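Local atomic coordinates of DNA ligase (Enterobacteria phage T7, PDB entry 1A0I), a protein that uses ATP to seal nicks in duplex DNA, forming phosphodiester bonds through an enzyme-adenylate intermediate, and probably serves phage DNA replication. Residues K73-D78 against L177-E182; L251-K256 against G262-F267; D288-T293 against N319-W324. All blocks are in the same frame, centred on the assembly; numbering follows the deposited sequence.

Interaction 1. Residues K73-D78 against L177-E182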
loop_
_atom_site.group_PDB
_atom_site.type_symbol
_atom_site.label_atom_id
_atom_site.label_comp_id
_atom_site.label_asym_id
_atom_site.label_seq_id
_atom_site.Cartn_x
_atom_site.Cartn_y
_atom_site.Cartn_z
ATOM N N LYS A 73 17.801 16.175 18.949
ATOM C CA LYS A 73 18.447 17.479 19.053
ATOM C C LYS A 73 19.642 17.522 18.122
ATOM O O LYS A 73 19.811 18.471 17.349
ATOM C CB LYS A 73 18.960 17.767 20.486
ATOM C CG LYS A 73 19.487 19.190 20.667
ATOM C CD LYS A 73 18.339 20.207 20.505
ATOM C CE LYS A 73 18.805 21.645 20.686
ATOM N NZ LYS A 73 17.768 22.625 20.414
ATOM N N ARG A 74 20.454 16.465 18.199
ATOM C CA ARG A 74 21.641 16.345 17.374
ATOM C C ARG A 74 21.262 16.260 15.913
ATOM O O ARG A 74 21.916 16.970 15.160
ATOM C CB ARG A 74 22.466 15.112 17.782
ATOM C CG ARG A 74 22.793 15.217 19.273
ATOM C CD ARG A 74 23.573 14.033 19.772
ATOM N NE ARG A 74 24.962 14.261 19.459
ATOM C CZ ARG A 74 25.816 14.742 20.355
ATOM N NH1 ARG A 74 25.404 15.007 21.592
ATOM N NH2 ARG A 74 27.080 14.933 19.999
ATOM N N LEU A 75 20.203 15.518 15.538
ATOM C CA LEU A 75 19.703 15.421 14.165
ATOM C C LEU A 75 19.192 16.763 13.644
ATOM O O LEU A 75 19.393 17.098 12.472
ATOM C CB LEU A 75 18.559 14.375 14.074
ATOM C CG LEU A 75 18.023 13.921 12.692
ATOM C CD1 LEU A 75 17.365 12.554 12.804
ATOM C CD2 LEU A 75 17.056 14.944 12.154
ATOM N N LEU A 76 18.475 17.542 14.454
ATOM C CA LEU A 76 18.046 18.867 14.035
ATOM C C LEU A 76 19.232 19.820 13.836
ATOM O O LEU A 76 19.265 20.644 12.911
ATOM C CB LEU A 76 17.089 19.395 15.090
ATOM C CG LEU A 76 15.576 19.182 14.948
ATOM C CD1 LEU A 76 15.273 17.884 14.271
ATOM C CD2 LEU A 76 14.945 19.157 16.337
ATOM N N ASN A 77 20.269 19.745 14.671
ATOM C CA ASN A 77 21.405 20.645 14.553
ATOM C C ASN A 77 22.195 20.366 13.303
ATOM O O ASN A 77 22.528 21.337 12.626
ATOM C CB ASN A 77 22.296 20.539 15.779
ATOM C CG ASN A 77 21.663 21.318 16.922
ATOM O OD1 ASN A 77 20.630 21.998 16.808
ATOM N ND2 ASN A 77 22.186 21.223 18.127
ATOM N N ASP A 78 22.379 19.105 12.928
ATOM C CA ASP A 78 22.977 18.639 11.674
ATOM C C ASP A 78 22.665 19.492 10.453
ATOM O O ASP A 78 21.497 19.808 10.178
ATOM C CB ASP A 78 22.497 17.233 11.361
ATOM C CG ASP A 78 23.345 16.436 10.400
ATOM O OD1 ASP A 78 23.549 16.838 9.273
ATOM O OD2 ASP A 78 23.815 15.382 10.768
ATOM N N LEU A 177 16.563 10.524 5.141
ATOM C CA LEU A 177 16.874 9.131 5.366
ATOM C C LEU A 177 18.244 8.864 5.970
ATOM O O LEU A 177 18.211 8.197 7.004
ATOM C CB LEU A 177 16.689 8.420 4.024
ATOM C CG LEU A 177 15.759 7.223 3.854
ATOM C CD1 LEU A 177 14.660 7.167 4.905
ATOM C CD2 LEU A 177 15.192 7.334 2.450
ATOM N N PRO A 178 19.433 9.340 5.550
ATOM C CA PRO A 178 20.692 9.053 6.221
ATOM C C PRO A 178 20.784 9.722 7.583
ATOM O O PRO A 178 21.470 9.174 8.449
ATOM C CB PRO A 178 21.782 9.527 5.279
ATOM C CG PRO A 178 21.077 9.922 4.002
ATOM C CD PRO A 178 19.666 10.269 4.451
ATOM N N LEU A 179 20.185 10.899 7.839
ATOM C CA LEU A 179 20.212 11.441 9.191
ATOM C C LEU A 179 19.460 10.492 10.104
ATOM O O LEU A 179 20.002 10.087 11.132
ATOM C CB LEU A 179 19.559 12.801 9.281
ATOM C CG LEU A 179 20.353 13.992 8.791
ATOM C CD1 LEU A 179 20.222 14.082 7.295
ATOM C CD2 LEU A 179 19.795 15.278 9.350
ATOM N N LEU A 180 18.275 10.039 9.688
ATOM C CA LEU A 180 17.499 9.082 10.469
ATOM C C LEU A 180 18.222 7.772 10.711
ATOM O O LEU A 180 18.243 7.300 11.841
ATOM C CB LEU A 180 16.163 8.764 9.794
ATOM C CG LEU A 180 15.133 9.877 9.857
ATOM C CD1 LEU A 180 14.030 9.619 8.850
ATOM C CD2 LEU A 180 14.611 9.981 11.269
ATOM N N GLN A 181 18.855 7.202 9.699
ATOM C CA GLN A 181 19.573 5.945 9.822
ATOM C C GLN A 181 20.831 6.082 10.666
ATOM O O GLN A 181 21.251 5.137 11.345
ATOM C CB GLN A 181 19.981 5.440 8.452
ATOM C CG GLN A 181 18.843 5.179 7.505
ATOM C CD GLN A 181 19.247 5.279 6.048
ATOM O OE1 GLN A 181 20.145 6.003 5.632
ATOM N NE2 GLN A 181 18.550 4.574 5.188
ATOM N N GLU A 182 21.462 7.262 10.569
ATOM C CA GLU A 182 22.676 7.523 11.325
ATOM C C GLU A 182 22.328 7.615 12.821
ATOM O O GLU A 182 22.771 6.807 13.647
ATOM C CB GLU A 182 23.293 8.832 10.837
ATOM C CG GLU A 182 24.820 8.839 10.843
ATOM C CD GLU A 182 25.438 10.230 10.985
ATOM O OE1 GLU A 182 25.574 10.899 9.969
ATOM O OE2 GLU A 182 25.788 10.665 12.076
#
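L75 and L179 meet where the helix that carries K73-N77 comes up against the helix that carries L177-E182, and their side chains cross obliquely. The branch carbon of L75 meets the start of the L179 side chain, L75 CG 3.9 Å from L179 CB. L75 reaches across because its CG is anti to the backbone N (chi1 -170°), which sets CD1 over the backbone of L179, and CD1 also meets the end of L180, 4.1 Å from L180 CD2. L180 itself starts out away from the first helix, and its terminal methyl is the part that returns to the contact.

L179 CD2 lies at the end of helix 70-77, touching L75 as well as D78. It sits 3.6 Å from the carbonyl oxygen L75 O and 3.9 Å from D78 CG, so the methyl fills the corner between the last helical turn and the carboxylate of D78, whose side chain comes from the opposite direction. D78 OD2 forms a salt bridge with R80 and a hydrogen bond with the hydroxyl of Y183. R80 also pairs with E182, and probably offsets the repulsion between the two acids.

L75 and L180 continue inward onto F87 and L89 of strand 86-95. This is leucine-rich helix-helix packing against the large mixed β-sheet of the nucleotide-binding, adenylation domain of ATP-dependent ligases.

Interaction 2. Residues L251-K256 against G262-F267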
loop_
_atom_site.group_PDB
_atom_site.type_symbol
_atom_site.label_atom_id
_atom_site.label_comp_id
_atom_site.label_asym_id
_atom_site.label_seq_id
_atom_site.Cartn_x
_atom_site.Cartn_y
_atom_site.Cartn_z
ATOM N N LEU A 251 -12.448 -20.034 -17.167
ATOM C CA LEU A 251 -11.117 -19.944 -16.620
ATOM C C LEU A 251 -10.417 -19.099 -17.641
ATOM O O LEU A 251 -10.559 -19.354 -18.842
ATOM C CB LEU A 251 -10.502 -21.328 -16.578
ATOM C CG LEU A 251 -10.042 -22.016 -15.328
ATOM C CD1 LEU A 251 -11.062 -21.922 -14.224
ATOM C CD2 LEU A 251 -9.771 -23.455 -15.708
ATOM N N VAL A 252 -9.750 -18.038 -17.253
ATOM C CA VAL A 252 -8.976 -17.361 -18.272
ATOM C C VAL A 252 -7.580 -17.794 -17.871
ATOM O O VAL A 252 -7.249 -17.874 -16.677
ATOM C CB VAL A 252 -9.269 -15.776 -18.258
ATOM C CG1 VAL A 252 -9.483 -15.254 -16.899
ATOM C CG2 VAL A 252 -8.095 -15.007 -18.814
ATOM N N TRP A 253 -6.784 -18.123 -18.899
ATOM C CA TRP A 253 -5.519 -18.779 -18.658
ATOM C C TRP A 253 -4.254 -18.013 -18.479
ATOM O O TRP A 253 -3.729 -18.090 -17.373
ATOM C CB TRP A 253 -5.252 -19.851 -19.743
ATOM C CG TRP A 253 -5.903 -21.182 -19.322
ATOM C CD1 TRP A 253 -7.167 -21.538 -19.753
ATOM C CD2 TRP A 253 -5.385 -22.133 -18.467
ATOM N NE1 TRP A 253 -7.438 -22.692 -19.177
ATOM C CE2 TRP A 253 -6.412 -23.090 -18.408
ATOM C CE3 TRP A 253 -4.221 -22.350 -17.744
ATOM C CZ2 TRP A 253 -6.270 -24.245 -17.620
ATOM C CZ3 TRP A 253 -4.078 -23.500 -16.965
ATOM C CH2 TRP A 253 -5.093 -24.440 -16.894
ATOM N N GLY A 254 -3.692 -17.322 -19.451
ATOM C CA GLY A 254 -2.378 -16.746 -19.195
ATOM C C GLY A 254 -1.768 -16.640 -20.551
ATOM O O GLY A 254 -1.898 -17.558 -21.355
ATOM N N THR A 255 -1.178 -15.511 -20.888
ATOM C CA THR A 255 -0.742 -15.272 -22.243
ATOM C C THR A 255 0.546 -16.027 -22.553
ATOM O O THR A 255 1.630 -15.600 -22.166
ATOM C CB THR A 255 -0.613 -13.712 -22.400
ATOM O OG1 THR A 255 -1.741 -13.122 -21.745
ATOM C CG2 THR A 255 -0.687 -13.247 -23.834
ATOM N N LYS A 256 0.413 -17.133 -23.298
ATOM C CA LYS A 256 1.587 -17.883 -23.729
ATOM C C LYS A 256 2.239 -17.166 -24.917
ATOM O O LYS A 256 3.368 -17.461 -25.323
ATOM C CB LYS A 256 1.194 -19.328 -24.134
ATOM C CG LYS A 256 0.376 -19.455 -25.418
ATOM C CD LYS A 256 1.151 -20.324 -26.395
ATOM C CE LYS A 256 0.927 -19.860 -27.825
ATOM N NZ LYS A 256 2.194 -19.539 -28.461
ATOM N N GLY A 262 1.943 -19.104 -17.729
ATOM C CA GLY A 262 1.625 -20.206 -18.611
ATOM C C GLY A 262 0.422 -20.955 -18.046
ATOM O O GLY A 262 0.088 -22.018 -18.565
ATOM N N LYS A 263 -0.215 -20.496 -16.951
ATOM C CA LYS A 263 -1.365 -21.131 -16.308
ATOM C C LYS A 263 -2.229 -20.115 -15.504
ATOM O O LYS A 263 -1.677 -19.163 -14.977
ATOM C CB LYS A 263 -0.833 -22.271 -15.412
ATOM C CG LYS A 263 -0.534 -23.619 -16.110
ATOM C CD LYS A 263 0.255 -24.563 -15.196
ATOM C CE LYS A 263 0.487 -25.947 -15.796
ATOM N NZ LYS A 263 1.600 -25.985 -16.738
ATOM N N VAL A 264 -3.542 -20.385 -15.395
ATOM C CA VAL A 264 -4.693 -19.620 -14.894
ATOM C C VAL A 264 -4.565 -18.477 -13.914
ATOM O O VAL A 264 -4.400 -18.568 -12.695
ATOM C CB VAL A 264 -5.795 -20.695 -14.388
ATOM C CG1 VAL A 264 -5.239 -21.609 -13.349
ATOM C CG2 VAL A 264 -7.000 -20.019 -13.772
ATOM N N ILE A 265 -4.876 -17.378 -14.605
ATOM C CA ILE A 265 -4.804 -16.041 -14.047
ATOM C C ILE A 265 -6.139 -15.505 -13.534
ATOM O O ILE A 265 -6.169 -14.360 -13.089
ATOM C CB ILE A 265 -4.240 -15.054 -15.116
ATOM C CG1 ILE A 265 -5.163 -14.855 -16.302
ATOM C CG2 ILE A 265 -2.931 -15.632 -15.612
ATOM C CD1 ILE A 265 -4.694 -13.754 -17.258
ATOM N N GLY A 266 -7.254 -16.225 -13.638
ATOM C CA GLY A 266 -8.562 -15.737 -13.243
ATOM C C GLY A 266 -9.732 -16.539 -13.839
ATOM O O GLY A 266 -9.602 -17.632 -14.420
ATOM N N PHE A 267 -10.912 -15.922 -13.750
ATOM C CA PHE A 267 -12.155 -16.522 -14.214
ATOM C C PHE A 267 -12.999 -15.726 -15.205
ATOM O O PHE A 267 -12.922 -14.504 -15.357
ATOM C CB PHE A 267 -13.028 -16.840 -13.020
ATOM C CG PHE A 267 -12.322 -17.729 -12.029
ATOM C CD1 PHE A 267 -11.905 -18.997 -12.413
ATOM C CD2 PHE A 267 -12.076 -17.263 -10.747
ATOM C CE1 PHE A 267 -11.242 -19.811 -11.500
ATOM C CE2 PHE A 267 -11.409 -18.076 -9.843
ATOM C CZ PHE A 267 -11.001 -19.350 -10.217
#
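V264 and K263 enclose the six-membered ring of W253 from two directions. V264 CB stands over one ring face, 4.2 Å from its centroid, in a CH-pi contact, while K263 CA lies at the edge, near the ring plane. The aliphatic part of K263 runs alongside the indole, its CG 3.6 Å from W253 CZ3. Close packing continues at L251, whose CD1 meets the edge of the F267 ring in plane, 3.5 Å from F267 CE1. V252, on the face opposite L251 and F267, sets its side chain at about a right angle to that of I265, V252 CG2 3.9 Å from I265 CG1.

The backbone is gripped at V252: its N gives a fairly straight bond to G266 O (2.9 Å, 162°), and its O accepts from I265 N at 3.2 Å and only weakly from G266 N.

Beyond W253 the pairing opens out. G254 still rests against the I265 methyl CG2, but T255 and the poorly ordered K256 lead off toward solvent, and G262 is likewise exposed. With I265 and G266 both facing V252, the hairpin between strands 242-252 and 266-270 contains a classic beta bulge, here in the OB-fold domain of the ligase.

Interaction 3. Residues D288-T293 against N319-W324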
loop_
_atom_site.group_PDB
_atom_site.type_symbol
_atom_site.label_atom_id
_atom_site.label_comp_id
_atom_site.label_asym_id
_atom_site.label_seq_id
_atom_site.Cartn_x
_atom_site.Cartn_y
_atom_site.Cartn_z
ATOM N N ASP A 288 -1.230 -20.107 -8.972
ATOM C CA ASP A 288 -0.613 -21.416 -8.876
ATOM C C ASP A 288 -1.486 -22.348 -8.061
ATOM O O ASP A 288 -1.486 -23.535 -8.327
ATOM C CB ASP A 288 0.796 -21.236 -8.276
ATOM C CG ASP A 288 1.711 -20.428 -9.229
ATOM O OD1 ASP A 288 2.210 -20.978 -10.209
ATOM O OD2 ASP A 288 1.911 -19.229 -9.032
ATOM N N GLU A 289 -2.332 -21.895 -7.126
ATOM C CA GLU A 289 -3.252 -22.731 -6.341
ATOM C C GLU A 289 -4.410 -23.202 -7.236
ATOM O O GLU A 289 -4.707 -24.398 -7.334
ATOM C CB GLU A 289 -3.790 -21.910 -5.178
ATOM C CG GLU A 289 -4.377 -22.627 -3.976
ATOM C CD GLU A 289 -5.165 -21.687 -3.053
ATOM O OE1 GLU A 289 -6.309 -21.329 -3.369
ATOM O OE2 GLU A 289 -4.630 -21.324 -2.004
ATOM N N PHE A 290 -5.028 -22.279 -7.985
ATOM C CA PHE A 290 -6.094 -22.577 -8.940
ATOM C C PHE A 290 -5.662 -23.501 -10.074
ATOM O O PHE A 290 -6.466 -24.336 -10.509
ATOM C CB PHE A 290 -6.633 -21.290 -9.563
ATOM C CG PHE A 290 -7.390 -20.393 -8.608
ATOM C CD1 PHE A 290 -7.820 -20.858 -7.363
ATOM C CD2 PHE A 290 -7.659 -19.093 -9.000
ATOM C CE1 PHE A 290 -8.529 -20.025 -6.512
ATOM C CE2 PHE A 290 -8.369 -18.258 -8.145
ATOM C CZ PHE A 290 -8.804 -18.726 -6.910
ATOM N N THR A 291 -4.441 -23.384 -10.603
ATOM C CA THR A 291 -3.978 -24.293 -11.641
ATOM C C THR A 291 -3.855 -25.681 -11.077
ATOM O O THR A 291 -4.382 -26.560 -11.751
ATOM C CB THR A 291 -2.606 -23.967 -12.223
ATOM O OG1 THR A 291 -2.397 -22.577 -12.408
ATOM C CG2 THR A 291 -2.545 -24.686 -13.550
ATOM N N GLU A 292 -3.243 -25.970 -9.927
ATOM C CA GLU A 292 -3.160 -27.303 -9.347
ATOM C C GLU A 292 -4.527 -27.907 -9.287
ATOM O O GLU A 292 -4.708 -28.970 -9.882
ATOM C CB GLU A 292 -2.558 -27.235 -7.941
ATOM C CG GLU A 292 -1.151 -27.826 -7.916
ATOM C CD GLU A 292 -0.208 -27.381 -9.042
ATOM O OE1 GLU A 292 0.329 -26.281 -9.039
ATOM O OE2 GLU A 292 0.012 -28.179 -9.948
ATOM N N THR A 293 -5.510 -27.208 -8.731
ATOM C CA THR A 293 -6.884 -27.668 -8.748
ATOM C C THR A 293 -7.355 -27.993 -10.188
ATOM O O THR A 293 -7.898 -29.082 -10.445
ATOM C CB THR A 293 -7.714 -26.548 -8.070
ATOM O OG1 THR A 293 -7.005 -26.209 -6.884
ATOM C CG2 THR A 293 -9.109 -26.972 -7.663
ATOM N N ASN A 319 -12.846 -27.665 -15.290
ATOM C CA ASN A 319 -12.696 -26.498 -14.435
ATOM C C ASN A 319 -13.444 -26.860 -13.165
ATOM O O ASN A 319 -14.675 -26.754 -13.132
ATOM C CB ASN A 319 -13.339 -25.242 -15.060
ATOM C CG ASN A 319 -13.698 -24.082 -14.126
ATOM O OD1 ASN A 319 -14.544 -23.273 -14.480
ATOM N ND2 ASN A 319 -13.153 -23.882 -12.925
ATOM N N PRO A 320 -12.793 -27.265 -12.071
ATOM C CA PRO A 320 -13.465 -27.605 -10.817
ATOM C C PRO A 320 -13.955 -26.389 -10.031
ATOM O O PRO A 320 -13.655 -26.249 -8.849
ATOM C CB PRO A 320 -12.428 -28.422 -10.097
ATOM C CG PRO A 320 -11.151 -27.739 -10.491
ATOM C CD PRO A 320 -11.358 -27.511 -11.980
ATOM N N TYR A 321 -14.625 -25.470 -10.725
ATOM C CA TYR A 321 -15.130 -24.203 -10.231
ATOM C C TYR A 321 -16.250 -23.753 -11.157
ATOM O O TYR A 321 -16.871 -22.772 -10.770
ATOM C CB TYR A 321 -14.090 -23.006 -10.213
ATOM C CG TYR A 321 -12.817 -23.169 -9.386
ATOM C CD1 TYR A 321 -12.800 -22.990 -7.998
ATOM C CD2 TYR A 321 -11.664 -23.598 -10.024
ATOM C CE1 TYR A 321 -11.641 -23.251 -7.254
ATOM C CE2 TYR A 321 -10.509 -23.865 -9.298
ATOM C CZ TYR A 321 -10.505 -23.690 -7.923
ATOM O OH TYR A 321 -9.333 -23.938 -7.247
ATOM N N ASP A 322 -16.588 -24.314 -12.340
ATOM C CA ASP A 322 -17.691 -23.773 -13.154
ATOM C C ASP A 322 -18.954 -23.714 -12.304
ATOM O O ASP A 322 -19.175 -24.559 -11.426
ATOM C CB ASP A 322 -17.984 -24.642 -14.407
ATOM C CG ASP A 322 -18.967 -24.033 -15.438
ATOM O OD1 ASP A 322 -19.688 -23.064 -15.189
ATOM O OD2 ASP A 322 -19.069 -24.491 -16.573
ATOM N N GLY A 323 -19.676 -22.608 -12.433
ATOM C CA GLY A 323 -20.921 -22.407 -11.721
ATOM C C GLY A 323 -20.723 -21.813 -10.334
ATOM O O GLY A 323 -21.671 -21.327 -9.710
ATOM N N TRP A 324 -19.484 -21.821 -9.818
ATOM C CA TRP A 324 -19.162 -21.291 -8.506
ATOM C C TRP A 324 -19.486 -19.827 -8.422
ATOM O O TRP A 324 -18.882 -19.024 -9.122
ATOM C CB TRP A 324 -17.695 -21.485 -8.243
ATOM C CG TRP A 324 -17.402 -22.007 -6.849
ATOM C CD1 TRP A 324 -17.828 -21.326 -5.738
ATOM C CD2 TRP A 324 -16.688 -23.125 -6.528
ATOM N NE1 TRP A 324 -17.369 -22.012 -4.715
ATOM C CE2 TRP A 324 -16.683 -23.087 -5.128
ATOM C CE3 TRP A 324 -16.047 -24.144 -7.194
ATOM C CZ2 TRP A 324 -16.036 -24.075 -4.385
ATOM C CZ3 TRP A 324 -15.395 -25.133 -6.472
ATOM C CH2 TRP A 324 -15.389 -25.102 -5.079
#
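P320, at the centre of an inverse gamma turn and just ahead of the type II beta turn Y321-W324, brings an irregular loop up to helix 285-298, its CA 6.9 Å from that of T293. The pyrrolidine ring leans on the helix, its CG resting against the carbonyl and methyl of T293: P320 CG lies 3.5 Å from T293 O and 3.6 Å from T293 CG2.

Y321 goes deeper. With CG beside its backbone N and anti to the carbonyl carbon (chi1 -59°), the ring extends toward the helix and its hydroxyl end comes between F290 and T293. In this OB-fold domain, where helix 285-298 packs beside the five-stranded antiparallel sheet, Y321 bridges the loop before strand 325-330 and the helix, and it also meets the rings of F267 and F347.

The phenol and F290 rings are oblique to one another, with planes at 61° and centroids 5.3 Å apart; the nearest approach is Y321 OH to F290 CD1, 3.4 Å. F290 in turn meets F344 edge-to-face, which ties the helix to the sheet. T293 crosses Y321 at about a right angle, and its methyl CG2 and CB lie beside the hydroxyl. The rotation of T293 is fixed by a hydrogen bond from its OG1 to E289 O (3.0 Å), an oxygen that also accepts T293 N. That leaves CG2, anti to the backbone N, facing the proline and tyrosine of the loop.

In the fold
Along the chain the three contacts come in series. Interaction 1 lies in the adenylation domain, whereas interactions 2 and 3 belong to the C-terminal OB domain on the opposite side of the chain's centre; the centre of interaction 1 is about 50 Å from that of interaction 2 and 53 Å from that of interaction 3. The latter two have centres only about 11 Å apart and touch directly: V264 and K263 pack on T291, L251 on N319, and F267 on F290. Hairpin, helix 285-298 and the loop before strand 325-330 thus share one core beside the five-stranded antiparallel sheet, while interaction 1 belongs to a separate core, consistent with a two-domain architecture.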